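Local coordinates for protein lactate racemase (Thermoanaerobacterium thermosaccharolyticum, PDB 2YJG) that interconverts the D- and L-isomers of lactate as a homodimeric, nickel-dependent racemase whose cofactor is a nickel pincer complex derived from nicotinic acid mononucleotide, at residues V43-E48 and I247-A252; N49-K54 and E256-K261; T53-D58 and I90-K95; S202-N207 and N217-R222; V280-G285 and N413-G418. One frame throughout, in Å; residues are numbered along the deposited sequence.

Overall arrangement
Interactions 1, 2 and 3 form a connected cluster on one side of the chain's centre, whereas interactions 4 and 5 lie apart. Interaction 1 is buried and largely apolar, with a polar, hydrated flank, packing helix 39-48 on the edge strand 247-253. The chain that leaves these two elements meets again in interaction 2, a surface contact carried by one isoleucine, and A252 joins the two through I51. Interaction 3 shares T53 and K54 with interaction 2, is only partly buried and adds a salt bridge and a bridging water. Interaction 4 packs a short helix on the first turn of helix 219-230 through an aromatic ring, while interaction 5 is a buried, hydrogen-bonded strand pair in the other sheet.

Interaction 1. Residues V43-E48 and I247-A252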
# COMPACT_ATOMS: atom_id res chain seq x y z
N VAL A 43 7.85 -9.86 22.65
CA VAL A 43 8.12 -10.52 21.39
C VAL A 43 9.60 -10.94 21.27
O VAL A 43 9.88 -12.09 21.01
CB VAL A 43 7.66 -9.68 20.16
CG1 VAL A 43 8.01 -10.41 18.87
CG2 VAL A 43 6.17 -9.42 20.26
N LYS A 44 10.54 -10.03 21.51
CA LYS A 44 11.96 -10.38 21.43
C LYS A 44 12.34 -11.52 22.39
O LYS A 44 13.10 -12.41 22.04
CB LYS A 44 12.84 -9.17 21.73
CG LYS A 44 12.93 -8.11 20.65
CD LYS A 44 14.05 -8.45 19.66
CE LYS A 44 15.46 -8.55 20.29
NZ LYS A 44 16.37 -9.76 19.86
N ARG A 45 11.81 -11.48 23.61
CA ARG A 45 12.05 -12.57 24.56
C ARG A 45 11.68 -13.91 23.96
O ARG A 45 12.45 -14.87 24.05
CB ARG A 45 11.27 -12.33 25.89
CG ARG A 45 11.48 -13.39 26.99
CD ARG A 45 10.59 -13.16 28.23
NE ARG A 45 9.17 -13.28 27.91
CZ ARG A 45 8.16 -13.21 28.78
NH1 ARG A 45 8.38 -13.04 30.09
NH2 ARG A 45 6.90 -13.32 28.33
N ALA A 46 10.50 -13.98 23.35
CA ALA A 46 10.07 -15.21 22.67
C ALA A 46 11.06 -15.62 21.61
O ALA A 46 11.45 -16.77 21.53
CB ALA A 46 8.69 -15.02 22.00
N LEU A 47 11.38 -14.68 20.72
CA LEU A 47 12.30 -14.96 19.63
C LEU A 47 13.68 -15.39 20.17
O LEU A 47 14.33 -16.29 19.61
CB LEU A 47 12.44 -13.76 18.70
CG LEU A 47 11.16 -13.41 17.89
CD1 LEU A 47 11.38 -12.04 17.18
CD2 LEU A 47 10.75 -14.52 16.92
N GLU A 48 14.11 -14.76 21.26
CA GLU A 48 15.43 -15.08 21.82
C GLU A 48 15.44 -16.44 22.60
O GLU A 48 16.51 -16.96 22.94
CB GLU A 48 15.89 -13.94 22.71
CG GLU A 48 16.29 -12.58 22.01
CD GLU A 48 16.35 -11.39 22.99
OE1 GLU A 48 16.44 -11.58 24.23
OE2 GLU A 48 16.30 -10.24 22.54
N ILE A 247 -0.24 -6.99 23.13
CA ILE A 247 0.49 -8.24 23.36
C ILE A 247 0.79 -8.35 24.82
O ILE A 247 1.34 -7.40 25.38
CB ILE A 247 1.82 -8.31 22.55
CG1 ILE A 247 1.50 -8.34 21.05
CG2 ILE A 247 2.68 -9.52 22.96
CD1 ILE A 247 2.72 -8.11 20.12
N VAL A 248 0.41 -9.48 25.43
CA VAL A 248 0.68 -9.80 26.85
C VAL A 248 1.59 -11.00 27.08
O VAL A 248 2.16 -11.20 28.18
CB VAL A 248 -0.63 -9.93 27.66
CG1 VAL A 248 -1.37 -8.63 27.66
CG2 VAL A 248 -1.50 -11.06 27.11
N ASN A 249 1.77 -11.81 26.05
CA ASN A 249 2.73 -12.89 26.03
C ASN A 249 2.98 -13.27 24.55
O ASN A 249 2.23 -12.90 23.65
CB ASN A 249 2.21 -14.11 26.81
CG ASN A 249 3.32 -14.95 27.50
OD1 ASN A 249 4.51 -14.93 27.16
ND2 ASN A 249 2.89 -15.73 28.46
N ALA A 250 3.98 -14.10 24.38
CA ALA A 250 4.45 -14.54 23.08
C ALA A 250 5.27 -15.80 23.18
O ALA A 250 6.03 -16.01 24.18
CB ALA A 250 5.27 -13.41 22.41
N PHE A 251 5.11 -16.65 22.17
CA PHE A 251 5.68 -17.98 22.09
C PHE A 251 6.21 -18.18 20.67
O PHE A 251 5.49 -17.96 19.71
CB PHE A 251 4.60 -19.04 22.42
CG PHE A 251 3.94 -18.81 23.71
CD1 PHE A 251 2.92 -17.90 23.82
CD2 PHE A 251 4.42 -19.44 24.91
CE1 PHE A 251 2.32 -17.60 25.06
CE2 PHE A 251 3.82 -19.16 26.11
CZ PHE A 251 2.76 -18.23 26.18
N ALA A 252 7.45 -18.68 20.57
CA ALA A 252 8.14 -18.82 19.32
C ALA A 252 8.89 -20.13 19.27
O ALA A 252 9.38 -20.62 20.32
CB ALA A 252 9.11 -17.63 19.13
O HOH W 1 7.73 -13.77 25.77
O HOH W 2 9.28 -18.47 22.92
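A46 turns its methyl group straight at the strand and settles between two alanines of residues 247-252: its CB lies 3.8 Å from CB of A250 and 3.9 Å from CB of A252. With three such small side chains at the centre, helix and strand come close, their axes approaching to 6.7 Å and running in nearly the same direction, 23° apart. The methyl of A252 also reaches the helix backbone, its CB 3.5 Å from O of A46, and L47 adds CD2 against the same methyl. At the start of the strand V43 and I247 meet through CG2 and CD1, 3.7 Å apart, their side chains crossing at about a right angle.

The other flank is polar and wet. R45 runs out from the helix with CG anti to the backbone N (chi1 -178°) and bends at chi3, which brings its guanidinium over to N249. There NH2 lies 3.1 Å from OD1 of N249, with the guanidinium and amide planes turned 50° apart. A water in the guanidinium plane accepts from NE of R45 and donates to O of A250; a second links O of A46 with N of A252. Within the strand V248 and N249 form a classic beta bulge opposite V240.

Strand 247-253 is one of the two edge strands of its mixed sheet within this chain, antiparallel to strand 233-241, and helix 39-48 lies against it with L237 and F235 of that neighbour and L85 and L86 of helix 79-91 also touching its side chains.

Interaction 2. Residues N49-K54 and E256-K261; sequences NPIGTK and EKAHLK
I51 lays its side chain on the first turn of helix 257-270, each of its two branches meeting a different part of that turn. CG2, anti to the backbone N, meets K257, with CB of K257 4.0 Å from CG2 of I51. The other branch, CG1, stands beside the backbone N (chi1 -62°), and chi2 is pulled away from a staggered value to 146°; its terminal CD1 thereby reaches the helix surface between A258 and K261. CD1 of I51 is 4.2 Å from CB of A258 and 3.9 Å from CB of K261. Residues 49-54 are the irregular link between helices 39-48 and 56-59, and backbone hydrogen bonds of I51 to A252 and H254 set the link beside the end of edge strand 247-253, where the chain turns into the helix. With an alanine at I51, the CG2 and CD1 contacts would be lost and a gap would probably open beside K257 and K261. The lysines take part through their aliphatic carbons: K261 crosses I51 at about a right angle and then bends, carrying its amine away, while K257 extends past G52, its CD 4.4 Å from CA of G52.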
# COMPACT_ATOMS: atom_id res chain seq x y z
N ASN A 49 14.26 -17.05 22.82
CA ASN A 49 14.10 -18.23 23.66
C ASN A 49 13.12 -19.17 22.96
O ASN A 49 11.98 -19.45 23.48
CB ASN A 49 13.58 -17.81 25.04
CG ASN A 49 14.62 -16.96 25.81
OD1 ASN A 49 15.55 -17.51 26.40
ND2 ASN A 49 14.45 -15.62 25.81
N PRO A 50 13.52 -19.66 21.75
CA PRO A 50 12.64 -20.49 20.97
C PRO A 50 12.35 -21.83 21.67
O PRO A 50 13.21 -22.38 22.36
CB PRO A 50 13.40 -20.71 19.66
CG PRO A 50 14.91 -20.35 20.01
CD PRO A 50 14.80 -19.36 21.07
N ILE A 51 11.13 -22.30 21.51
CA ILE A 51 10.72 -23.57 22.08
C ILE A 51 10.85 -24.68 21.05
O ILE A 51 10.06 -24.76 20.11
CB ILE A 51 9.25 -23.49 22.59
CG1 ILE A 51 9.12 -22.44 23.71
CG2 ILE A 51 8.77 -24.86 23.03
CD1 ILE A 51 7.72 -21.70 23.68
N GLY A 52 11.83 -25.57 21.20
CA GLY A 52 11.85 -26.75 20.33
C GLY A 52 12.59 -26.60 18.99
O GLY A 52 12.56 -27.51 18.18
N THR A 53 13.21 -25.45 18.76
CA THR A 53 14.05 -25.16 17.57
C THR A 53 15.17 -24.22 17.87
O THR A 53 15.22 -23.57 18.91
CB THR A 53 13.28 -24.47 16.38
OG1 THR A 53 12.89 -23.13 16.73
CG2 THR A 53 12.13 -25.26 15.98
N LYS A 54 16.10 -24.13 16.91
CA LYS A 54 17.07 -23.08 16.89
C LYS A 54 16.34 -21.73 16.74
O LYS A 54 15.16 -21.68 16.33
CB LYS A 54 18.02 -23.26 15.69
CG LYS A 54 18.83 -24.59 15.69
CD LYS A 54 19.81 -24.69 14.47
CE LYS A 54 19.11 -24.50 13.12
NZ LYS A 54 19.97 -24.67 11.90
N GLU A 256 4.44 -26.84 16.38
CA GLU A 256 3.61 -27.54 17.34
C GLU A 256 3.99 -27.21 18.79
O GLU A 256 3.13 -26.84 19.56
CB GLU A 256 3.58 -29.09 17.08
CG GLU A 256 2.39 -29.71 17.74
CD GLU A 256 2.05 -31.18 17.35
OE1 GLU A 256 2.67 -31.76 16.44
OE2 GLU A 256 1.10 -31.72 17.98
N LYS A 257 5.25 -27.39 19.21
CA LYS A 257 5.60 -27.27 20.61
C LYS A 257 5.41 -25.85 21.12
O LYS A 257 5.01 -25.66 22.27
CB LYS A 257 7.04 -27.77 20.86
CG LYS A 257 7.19 -29.28 20.62
CD LYS A 257 8.66 -29.75 20.74
CE LYS A 257 8.90 -31.22 20.37
NZ LYS A 257 8.36 -31.46 19.02
N ALA A 258 5.76 -24.82 20.32
CA ALA A 258 5.59 -23.43 20.73
C ALA A 258 4.10 -23.07 20.84
O ALA A 258 3.74 -22.39 21.76
CB ALA A 258 6.32 -22.42 19.81
N HIS A 259 3.28 -23.57 19.91
CA HIS A 259 1.83 -23.39 19.90
C HIS A 259 1.23 -23.99 21.14
O HIS A 259 0.45 -23.34 21.85
CB HIS A 259 1.20 -24.00 18.67
CG HIS A 259 -0.31 -23.88 18.63
ND1 HIS A 259 -1.00 -22.67 18.55
CD2 HIS A 259 -1.27 -24.85 18.61
CE1 HIS A 259 -2.29 -22.90 18.52
NE2 HIS A 259 -2.49 -24.21 18.55
N LEU A 260 1.66 -25.21 21.48
CA LEU A 260 1.13 -25.84 22.70
C LEU A 260 1.47 -25.11 23.98
O LEU A 260 0.61 -24.98 24.90
CB LEU A 260 1.57 -27.32 22.75
CG LEU A 260 1.02 -28.29 21.72
CD1 LEU A 260 1.55 -29.75 21.93
CD2 LEU A 260 -0.55 -28.36 21.71
N LYS A 261 2.70 -24.60 24.10
CA LYS A 261 3.06 -23.81 25.28
C LYS A 261 2.17 -22.56 25.38
O LYS A 261 1.69 -22.20 26.45
CB LYS A 261 4.57 -23.46 25.26
CG LYS A 261 5.05 -22.67 26.43
CD LYS A 261 4.83 -23.38 27.81
CE LYS A 261 4.32 -22.35 28.88
NZ LYS A 261 2.83 -22.02 28.80

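Interaction 3. Residues T53-D58 and I90-K95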
# COMPACT_ATOMS: atom_id res chain seq x y z
N THR A 53 13.21 -25.45 18.76
CA THR A 53 14.05 -25.16 17.57
C THR A 53 15.17 -24.22 17.87
O THR A 53 15.22 -23.57 18.91
CB THR A 53 13.28 -24.47 16.38
OG1 THR A 53 12.89 -23.13 16.73
CG2 THR A 53 12.13 -25.26 15.98
N LYS A 54 16.10 -24.13 16.91
CA LYS A 54 17.07 -23.08 16.89
C LYS A 54 16.34 -21.73 16.74
O LYS A 54 15.16 -21.68 16.33
CB LYS A 54 18.02 -23.26 15.69
CG LYS A 54 18.83 -24.59 15.69
CD LYS A 54 19.81 -24.69 14.47
CE LYS A 54 19.11 -24.50 13.12
NZ LYS A 54 19.97 -24.67 11.90
N ARG A 55 17.05 -20.66 17.07
CA ARG A 55 16.56 -19.33 16.74
C ARG A 55 16.32 -19.16 15.26
O ARG A 55 16.99 -19.75 14.42
CB ARG A 55 17.53 -18.26 17.23
CG ARG A 55 17.27 -17.87 18.64
CD ARG A 55 18.20 -16.87 19.09
NE ARG A 55 17.97 -15.55 18.54
CZ ARG A 55 18.66 -14.48 18.87
NH1 ARG A 55 19.65 -14.57 19.77
NH2 ARG A 55 18.39 -13.30 18.32
N LEU A 56 15.35 -18.31 14.95
CA LEU A 56 15.01 -18.00 13.58
C LEU A 56 16.23 -17.43 12.85
O LEU A 56 16.45 -17.78 11.72
CB LEU A 56 13.79 -17.06 13.51
CG LEU A 56 13.32 -16.61 12.11
CD1 LEU A 56 13.09 -17.76 11.16
CD2 LEU A 56 12.11 -15.72 12.29
N GLN A 57 17.05 -16.60 13.49
CA GLN A 57 18.28 -16.10 12.83
C GLN A 57 19.15 -17.23 12.28
O GLN A 57 19.74 -17.11 11.22
CB GLN A 57 19.09 -15.21 13.76
CG GLN A 57 19.70 -15.88 14.98
CD GLN A 57 20.69 -14.96 15.70
OE1 GLN A 57 20.98 -13.87 15.22
NE2 GLN A 57 21.25 -15.42 16.83
N ASP A 58 19.27 -18.31 13.04
CA ASP A 58 20.07 -19.48 12.64
C ASP A 58 19.40 -20.30 11.59
O ASP A 58 20.03 -20.75 10.63
CB ASP A 58 20.41 -20.31 13.87
CG ASP A 58 21.35 -19.59 14.79
OD1 ASP A 58 22.17 -18.81 14.29
OD2 ASP A 58 21.27 -19.80 16.03
N ILE A 90 15.26 -12.63 11.11
CA ILE A 90 15.64 -13.24 9.84
C ILE A 90 16.93 -12.64 9.24
O ILE A 90 17.71 -13.40 8.67
CB ILE A 90 14.49 -13.14 8.83
CG1 ILE A 90 13.37 -14.15 9.20
CG2 ILE A 90 14.97 -13.42 7.40
CD1 ILE A 90 11.94 -13.88 8.60
N ARG A 91 17.12 -11.34 9.34
CA ARG A 91 18.21 -10.63 8.63
C ARG A 91 19.49 -10.62 9.44
O ARG A 91 20.57 -10.30 8.89
CB ARG A 91 17.77 -9.22 8.24
CG ARG A 91 16.75 -9.28 7.08
CD ARG A 91 16.14 -7.89 6.73
NE ARG A 91 15.37 -7.98 5.50
CZ ARG A 91 14.21 -7.41 5.23
NH1 ARG A 91 13.55 -6.66 6.12
NH2 ARG A 91 13.66 -7.61 4.04
N LYS A 92 19.41 -11.02 10.70
CA LYS A 92 20.56 -10.91 11.59
C LYS A 92 21.78 -11.66 11.04
O LYS A 92 22.92 -11.17 11.13
CB LYS A 92 20.19 -11.37 13.00
CG LYS A 92 19.53 -10.31 13.84
CD LYS A 92 19.34 -10.85 15.25
CE LYS A 92 18.35 -9.99 16.08
NZ LYS A 92 18.98 -8.81 16.74
N LYS A 93 21.56 -12.83 10.46
CA LYS A 93 22.67 -13.56 9.90
C LYS A 93 22.49 -13.77 8.39
O LYS A 93 23.15 -14.60 7.80
CB LYS A 93 22.92 -14.86 10.70
CG LYS A 93 23.34 -14.63 12.13
CD LYS A 93 23.55 -16.00 12.89
CE LYS A 93 24.36 -15.86 14.19
NZ LYS A 93 24.39 -17.18 14.91
N ASN A 94 21.64 -12.94 7.76
CA ASN A 94 21.27 -13.05 6.35
C ASN A 94 20.71 -11.69 5.84
O ASN A 94 19.48 -11.52 5.58
CB ASN A 94 20.27 -14.20 6.19
CG ASN A 94 20.04 -14.59 4.77
OD1 ASN A 94 20.54 -13.95 3.85
ND2 ASN A 94 19.26 -15.65 4.57
N LYS A 95 21.60 -10.70 5.69
CA LYS A 95 21.13 -9.35 5.52
C LYS A 95 20.36 -9.20 4.22
O LYS A 95 19.44 -8.40 4.16
CB LYS A 95 22.24 -8.29 5.57
CG LYS A 95 22.87 -8.11 6.96
CD LYS A 95 21.97 -7.47 7.97
CE LYS A 95 22.55 -7.63 9.39
NZ LYS A 95 21.95 -6.59 10.23
O HOH W 3 19.88 -14.83 9.66
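L56 and I90 supply the apolar part of this contact, CD2 of L56 lying 3.7 Å from CG1 of I90 on the buried side, where F235 and L86 also pack on L56. A single salt bridge crosses the exposed side: NZ of K93 donates to OD1 of D58 at 2.8 Å, on the syn lone pair of the carboxylate, and the K93 chain is extended beyond CG. Q57 makes the mixed contacts. Its CG occupies the sterically tight place between backbone N and carbonyl carbon (chi1 66°), from which the extended chain sends OE1 to within 3.4 Å of CB of K92. The amide nitrogen NE2 of Q57 lies 3.4 Å above the plane of the R55 guanidinium, over its centre. A bridging water completes the polar set, donating to O of Q57 and O of I90 and accepting from N of K93; it joins helix 56-59 to I90 of helix 79-91 and to K93 in the type I turn R91-N94. NH2 of R55 comes 4.8 Å from NZ of K92, a closeness of like charges that E89, in a salt bridge with R55, and more weakly D88, near K92, probably temper, while D58 answers K93.

Interaction 4. Residues S202-N207 and N217-R222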
# COMPACT_ATOMS: atom_id res chain seq x y z
N SER A 202 -19.23 -32.27 8.19
CA SER A 202 -20.17 -32.66 9.25
C SER A 202 -19.63 -33.78 10.18
O SER A 202 -19.91 -33.77 11.38
CB SER A 202 -21.51 -33.08 8.71
OG SER A 202 -21.36 -34.28 7.99
N GLU A 203 -18.85 -34.71 9.62
CA GLU A 203 -18.27 -35.79 10.40
C GLU A 203 -17.30 -35.27 11.44
O GLU A 203 -17.25 -35.74 12.60
CB GLU A 203 -17.51 -36.76 9.49
CG GLU A 203 -17.12 -38.00 10.21
CD GLU A 203 -16.71 -39.11 9.24
OE1 GLU A 203 -16.83 -38.93 8.00
OE2 GLU A 203 -16.22 -40.14 9.73
N PHE A 204 -16.50 -34.30 11.03
CA PHE A 204 -15.52 -33.65 11.93
C PHE A 204 -16.26 -32.85 12.99
O PHE A 204 -16.01 -32.95 14.20
CB PHE A 204 -14.63 -32.74 11.13
CG PHE A 204 -13.44 -33.44 10.47
CD1 PHE A 204 -13.32 -34.81 10.42
CD2 PHE A 204 -12.45 -32.67 9.88
CE1 PHE A 204 -12.22 -35.41 9.87
CE2 PHE A 204 -11.33 -33.25 9.36
CZ PHE A 204 -11.21 -34.64 9.35
N ILE A 205 -17.22 -32.05 12.54
CA ILE A 205 -17.91 -31.16 13.50
C ILE A 205 -18.70 -31.96 14.58
O ILE A 205 -18.88 -31.52 15.71
CB ILE A 205 -18.78 -30.17 12.75
CG1 ILE A 205 -17.91 -29.22 11.92
CG2 ILE A 205 -19.69 -29.36 13.71
CD1 ILE A 205 -17.05 -28.19 12.70
N LYS A 206 -19.20 -33.12 14.20
CA LYS A 206 -19.93 -33.98 15.12
C LYS A 206 -19.07 -34.69 16.13
O LYS A 206 -19.57 -35.19 17.16
CB LYS A 206 -20.77 -35.03 14.34
CG LYS A 206 -21.48 -36.08 15.20
CD LYS A 206 -22.90 -35.71 15.65
CE LYS A 206 -23.77 -36.97 15.95
NZ LYS A 206 -25.22 -36.70 16.33
N ASN A 207 -17.77 -34.72 15.89
CA ASN A 207 -16.89 -35.44 16.80
C ASN A 207 -16.92 -34.80 18.18
O ASN A 207 -16.92 -33.59 18.29
CB ASN A 207 -15.48 -35.45 16.23
CG ASN A 207 -14.52 -36.28 17.02
OD1 ASN A 207 -14.08 -35.88 18.10
ND2 ASN A 207 -14.09 -37.45 16.43
N ASN A 217 -7.15 -35.55 20.26
CA ASN A 217 -8.23 -36.41 19.71
C ASN A 217 -9.22 -35.61 18.88
O ASN A 217 -10.27 -36.14 18.45
CB ASN A 217 -8.93 -37.21 20.81
CG ASN A 217 -9.12 -38.66 20.44
OD1 ASN A 217 -10.09 -39.33 20.90
ND2 ASN A 217 -8.22 -39.17 19.60
N ASN A 218 -8.92 -34.32 18.69
CA ASN A 218 -9.72 -33.41 17.84
C ASN A 218 -9.33 -33.63 16.39
O ASN A 218 -8.19 -33.34 16.01
CB ASN A 218 -9.53 -31.91 18.23
CG ASN A 218 -10.36 -30.98 17.40
OD1 ASN A 218 -10.82 -31.35 16.31
ND2 ASN A 218 -10.67 -29.78 17.95
N PRO A 219 -10.24 -34.20 15.57
CA PRO A 219 -9.80 -34.62 14.24
C PRO A 219 -9.53 -33.45 13.29
O PRO A 219 -8.78 -33.63 12.36
CB PRO A 219 -10.99 -35.43 13.73
CG PRO A 219 -12.17 -34.86 14.43
CD PRO A 219 -11.65 -34.57 15.79
N ILE A 220 -10.15 -32.30 13.54
CA ILE A 220 -9.93 -31.08 12.75
C ILE A 220 -8.48 -30.68 12.95
O ILE A 220 -7.71 -30.48 12.01
CB ILE A 220 -10.88 -29.89 13.18
CG1 ILE A 220 -12.31 -30.30 12.92
CG2 ILE A 220 -10.53 -28.67 12.34
CD1 ILE A 220 -13.45 -29.51 13.55
N HIS A 221 -8.12 -30.62 14.21
CA HIS A 221 -6.76 -30.30 14.65
C HIS A 221 -5.75 -31.31 14.16
O HIS A 221 -4.66 -30.97 13.67
CB HIS A 221 -6.74 -30.21 16.16
CG HIS A 221 -5.38 -29.94 16.72
ND1 HIS A 221 -4.69 -28.77 16.48
CD2 HIS A 221 -4.58 -30.71 17.48
CE1 HIS A 221 -3.53 -28.83 17.11
NE2 HIS A 221 -3.44 -29.99 17.73
N ARG A 222 -6.11 -32.58 14.19
CA ARG A 222 -5.21 -33.62 13.65
C ARG A 222 -4.85 -33.40 12.17
O ARG A 222 -3.69 -33.53 11.79
CB ARG A 222 -5.88 -35.02 13.84
CG ARG A 222 -5.01 -36.17 13.34
CD ARG A 222 -5.69 -37.59 13.46
NE ARG A 222 -4.82 -38.65 12.89
CZ ARG A 222 -5.22 -39.89 12.56
NH1 ARG A 222 -6.49 -40.29 12.69
NH2 ARG A 222 -4.33 -40.76 12.08
O HOH W 4 -11.20 -38.38 17.58
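The backbones of helix 202-206 and the first turn of helix 219-230 come nearest at F204 and I220, whose CA atoms are 6.2 Å apart. F204 points at the second helix and offers one ring face to P219: CB of P219 sits 4.3 Å from the ring centroid and 22° off the normal, a CH-pi contact displaced toward the rim. CB of F204 is 3.8 Å from CG1 of I220. I205 and I220 touch through their CD1 methyls, 3.9 Å apart. The proline opens its helix, and N218 before it is the N-cap, its OD1 accepting from N of I220 at 3.0 Å and more weakly from N of H221. Were F204 an alanine, its CB could still meet I220, but P219 would lose the ring face and a gap would probably open there. N207, with CG anti to the backbone N (chi1 -174°), lays its amide against the proline ring, CG of N207 being 3.6 Å from CD of P219. OD1 of N207 accepts from N of Y209, while ND2 donates to a water that donates to O of N217. The side chains of I205 and H200, by similarity a nickel ligand, come within about 5 Å at their nearest atoms.

Interaction 5. Residues V280-G285 and N413-G418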
# COMPACT_ATOMS: atom_id res chain seq x y z
N VAL A 280 -28.33 -20.10 31.99
CA VAL A 280 -27.08 -19.44 31.83
C VAL A 280 -27.35 -18.09 31.17
O VAL A 280 -28.17 -18.02 30.23
CB VAL A 280 -26.17 -20.26 30.90
CG1 VAL A 280 -24.90 -19.55 30.71
CG2 VAL A 280 -25.95 -21.72 31.39
N ILE A 281 -26.67 -17.04 31.62
CA ILE A 281 -26.63 -15.73 30.96
C ILE A 281 -25.25 -15.47 30.46
O ILE A 281 -24.27 -15.58 31.22
CB ILE A 281 -27.01 -14.55 31.89
CG1 ILE A 281 -28.46 -14.72 32.31
CG2 ILE A 281 -26.68 -13.23 31.20
CD1 ILE A 281 -28.96 -13.65 33.35
N THR A 282 -25.12 -15.21 29.17
CA THR A 282 -23.80 -14.90 28.61
C THR A 282 -23.90 -13.85 27.47
O THR A 282 -24.98 -13.24 27.27
CB THR A 282 -23.10 -16.19 28.16
OG1 THR A 282 -21.71 -15.94 27.94
CG2 THR A 282 -23.81 -16.80 26.89
N SER A 283 -22.77 -13.57 26.84
CA SER A 283 -22.71 -12.57 25.76
C SER A 283 -21.74 -13.03 24.70
O SER A 283 -21.06 -14.05 24.87
CB SER A 283 -22.25 -11.21 26.28
OG SER A 283 -20.87 -11.16 26.33
N ASN A 284 -21.69 -12.34 23.59
CA ASN A 284 -20.66 -12.66 22.61
C ASN A 284 -19.55 -11.65 22.58
O ASN A 284 -19.07 -11.40 21.50
CB ASN A 284 -21.19 -12.79 21.19
CG ASN A 284 -20.63 -14.02 20.48
OD1 ASN A 284 -20.72 -15.09 21.03
ND2 ASN A 284 -19.98 -13.84 19.31
N GLY A 285 -19.18 -11.08 23.73
CA GLY A 285 -17.98 -10.27 23.84
C GLY A 285 -18.05 -8.83 23.33
O GLY A 285 -17.02 -8.17 23.24
N ASN A 413 -26.13 -19.57 36.03
CA ASN A 413 -24.74 -19.35 35.77
C ASN A 413 -24.59 -18.07 34.96
O ASN A 413 -25.24 -17.93 33.95
CB ASN A 413 -24.14 -20.54 34.99
CG ASN A 413 -23.65 -21.70 35.87
OD1 ASN A 413 -23.59 -22.86 35.42
ND2 ASN A 413 -23.21 -21.39 37.07
N VAL A 414 -23.68 -17.17 35.35
CA VAL A 414 -23.41 -15.92 34.58
C VAL A 414 -22.03 -15.96 34.01
O VAL A 414 -21.05 -16.06 34.73
CB VAL A 414 -23.57 -14.63 35.47
CG1 VAL A 414 -23.31 -13.34 34.61
CG2 VAL A 414 -24.99 -14.60 36.10
N ILE A 415 -21.93 -15.90 32.68
CA ILE A 415 -20.66 -15.94 32.02
C ILE A 415 -20.60 -14.63 31.22
O ILE A 415 -21.09 -14.59 30.08
CB ILE A 415 -20.57 -17.10 31.03
CG1 ILE A 415 -21.05 -18.43 31.68
CG2 ILE A 415 -19.13 -17.18 30.47
CD1 ILE A 415 -20.86 -19.69 30.79
N PRO A 416 -20.04 -13.57 31.82
CA PRO A 416 -20.25 -12.27 31.17
C PRO A 416 -19.68 -12.14 29.75
O PRO A 416 -20.30 -11.46 28.93
CB PRO A 416 -19.60 -11.25 32.12
CG PRO A 416 -19.28 -12.04 33.43
CD PRO A 416 -19.36 -13.49 33.13
N ASP A 417 -18.56 -12.79 29.46
CA ASP A 417 -18.02 -12.86 28.12
C ASP A 417 -17.87 -14.32 27.64
O ASP A 417 -16.92 -15.05 27.99
CB ASP A 417 -16.70 -12.14 28.06
CG ASP A 417 -16.09 -12.10 26.64
OD1 ASP A 417 -16.45 -12.94 25.77
OD2 ASP A 417 -15.24 -11.22 26.40
N GLY A 418 -18.88 -14.74 26.88
CA GLY A 418 -18.98 -16.10 26.38
C GLY A 418 -17.91 -16.55 25.38
O GLY A 418 -17.69 -17.75 25.22
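T282 and S283, successive residues at the end of one strand, both use their hydroxyls to hold backbone carbonyls of the other segment. OG1 of T282 stands anti to its own backbone N (chi1 -165°) and donates to O of I415 at 2.6 Å, in the carbonyl plane. S283 has OG between backbone N and carbonyl carbon (chi1 84°), and from there it donates to O of P416 at 2.7 Å. The same OG accepts from N of G285 in an almost straight bond, 170° at the hydrogen, which makes an ST turn; the serine oxygen therefore has a partner in each of the two segments. The N of S283, in contrast, is buried without a partner.

Earlier in the strands, in regular parallel pairing, N of I281 donates to O of N413 at 2.9 Å and N of I415 to O of I281 at 2.8 Å. V280 and I415 share one face of the sheet, where CG1 of V280 and CD1 of I415 are 4.0 Å apart. At the far end N of G418 makes a weak bond to O of S283, and a side chain at this glycine would probably collide with O of S283 and OG1 of T282.

Strands 279-283 and 412-415 are neighbours in a six-stranded parallel sheet, strand 311-316 flanking the first and strand 22-25, from the beginning of the chain, the second. As in many parallel alpha/beta sheets, the loops at the carboxyl ends of the strands lie near a ligand site: K298 and Q295, which by similarity bind substrate, come within about 7 Å of G418 and about 9 Å of G285, respectively, between nearest atoms.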